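Local coordinates for protein 2-hydroxyhepta-2,4-diene-1,7-dioate isomerase (Mycobacterium abscessus, PDB 3RR6) that is of unknown function but belongs to the fumarylacetoacetate hydrolase family and may act as a metal-dependent isomerase or acetylpyruvate hydrolase, at residues 157-161 with 162-166. Residues are numbered along the deposited sequence; the frame is centred on the assembly and turned at random.
Sequences RADGQ and WTRAK. With EDO (1,2-ethanediol), chain E.
Asp159 and Arg164 form a salt bridge across the turn that joins helix 153-159 to a short, weakly bonded helix, 163-167, on the surface of the fumarylacetoacetate hydrolase-type domain. Gly160, with positive phi, takes the chain out of the first helix, and Arg164 reaches back over the turn with CG anti to its own N (chi1 168°), its chain bending near the end at chi3. The guanidinium meets the carboxylate side-on, two nitrogens to two oxygens. Arg164 NE gives a nearly straight hydrogen bond (177°) to the syn lone pair of Asp159 OD2, 2.9 Å away. Arg164 NH2 reaches Asp159 OD1, also at 2.9 Å, but lies off the carboxylate plane; the two flat groups are nearly coplanar, 30° apart. Ala158 CB lies at the guanidinium edge, and Arg164 NH1 donates a hydrogen bond to O1 of a 1,2-ethanediol, probably from the crystallisation liquor, that Ser111 also holds.

Inside the turn, water 1 accepts from Ala165 N and lies 2.9 Å from Asp159 OD2 and 2.7 Å from Gln161 O. A second water links Gly160 O to Trp162 NE1, while the Trp162 ring meets Phe92 with the planes steeply inclined. Further along, Lys166 NZ pairs with Asp149, joining the second helix to strand 141-152.

Paired with both carboxylate oxygens, the guanidinium should have little freedom to rotate, and the arginine's positive charge would be expected to favour the ionised form of Asp159. Ion pair and water together thus tie the end of the first helix to the segment that follows it.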
# COMPACT_ATOMS: atom_id res chain seq x y z
N ARG A 157 -20.17 -1.11 10.36
CA ARG A 157 -21.51 -1.55 10.74
C ARG A 157 -22.45 -0.38 11.02
O ARG A 157 -23.62 -0.41 10.61
CB ARG A 157 -21.46 -2.49 11.95
CG ARG A 157 -20.83 -3.84 11.66
CD ARG A 157 -21.13 -4.83 12.78
NE ARG A 157 -20.56 -4.40 14.05
CZ ARG A 157 -19.33 -4.68 14.49
NH1 ARG A 157 -18.49 -5.40 13.75
NH2 ARG A 157 -18.93 -4.23 15.67
N ALA A 158 -21.95 0.66 11.69
CA ALA A 158 -22.76 1.81 12.06
C ALA A 158 -23.15 2.67 10.85
O ALA A 158 -24.28 3.16 10.77
CB ALA A 158 -22.03 2.67 13.08
N ASP A 159 -22.21 2.83 9.91
CA ASP A 159 -22.33 3.82 8.83
C ASP A 159 -22.83 3.24 7.50
O ASP A 159 -23.39 3.98 6.67
CB ASP A 159 -20.95 4.43 8.54
CG ASP A 159 -20.38 5.21 9.70
OD1 ASP A 159 -21.04 5.41 10.74
OD2 ASP A 159 -19.22 5.64 9.55
N GLY A 160 -22.57 1.96 7.26
CA GLY A 160 -22.79 1.33 5.95
C GLY A 160 -21.65 1.63 5.00
O GLY A 160 -20.96 0.72 4.50
N GLN A 161 -21.45 2.91 4.74
CA GLN A 161 -20.29 3.39 4.01
C GLN A 161 -19.03 3.11 4.83
O GLN A 161 -19.06 3.15 6.07
CB GLN A 161 -20.42 4.88 3.71
CG GLN A 161 -21.56 5.21 2.75
CD GLN A 161 -21.45 4.42 1.45
OE1 GLN A 161 -20.52 4.62 0.67
NE2 GLN A 161 -22.40 3.51 1.23
N TRP A 162 -17.93 2.80 4.15
CA TRP A 162 -16.70 2.45 4.85
C TRP A 162 -15.74 3.60 5.02
O TRP A 162 -14.66 3.41 5.57
CB TRP A 162 -15.96 1.33 4.10
CG TRP A 162 -16.75 0.09 3.91
CD1 TRP A 162 -17.78 -0.36 4.69
CD2 TRP A 162 -16.58 -0.87 2.87
NE1 TRP A 162 -18.26 -1.55 4.19
CE2 TRP A 162 -17.54 -1.88 3.07
CE3 TRP A 162 -15.71 -0.97 1.77
CZ2 TRP A 162 -17.66 -2.98 2.22
CZ3 TRP A 162 -15.83 -2.07 0.93
CH2 TRP A 162 -16.80 -3.06 1.16
N THR A 163 -16.10 4.81 4.56
CA THR A 163 -15.17 5.94 4.56
C THR A 163 -14.65 6.28 5.95
O THR A 163 -13.45 6.40 6.13
CB THR A 163 -15.76 7.20 3.94
OG1 THR A 163 -16.09 6.94 2.56
CG2 THR A 163 -14.76 8.36 3.99
N ARG A 164 -15.54 6.44 6.92
CA ARG A 164 -15.05 6.75 8.27
C ARG A 164 -14.19 5.61 8.80
O ARG A 164 -13.08 5.84 9.31
CB ARG A 164 -16.18 7.04 9.26
CG ARG A 164 -15.72 7.09 10.71
CD ARG A 164 -16.76 7.63 11.65
NE ARG A 164 -17.87 6.72 11.87
CZ ARG A 164 -18.31 6.30 13.06
NH1 ARG A 164 -17.72 6.65 14.19
NH2 ARG A 164 -19.37 5.49 13.11
N ALA A 165 -14.70 4.38 8.69
CA ALA A 165 -14.00 3.21 9.19
C ALA A 165 -12.56 3.10 8.72
O ALA A 165 -11.68 2.65 9.46
CB ALA A 165 -14.75 1.95 8.79
N LYS A 166 -12.34 3.48 7.46
CA LYS A 166 -11.03 3.34 6.83
C LYS A 166 -10.25 4.63 6.75
O LYS A 166 -9.11 4.64 6.25
CB LYS A 166 -11.24 2.75 5.43
CG LYS A 166 -11.73 1.30 5.47
CD LYS A 166 -12.04 0.83 4.10
CE LYS A 166 -12.50 -0.62 4.10
NZ LYS A 166 -11.41 -1.61 4.38
C1 EDO E . -15.35 9.70 14.89
O1 EDO E . -15.34 8.27 14.79
C2 EDO E . -16.66 10.15 15.50
O2 EDO E . -16.72 9.72 16.88
O HOH W 1 -17.48 3.82 8.16
O HOH W 2 -20.93 -1.99 5.60
O HOH W 3 -17.74 5.24 1.74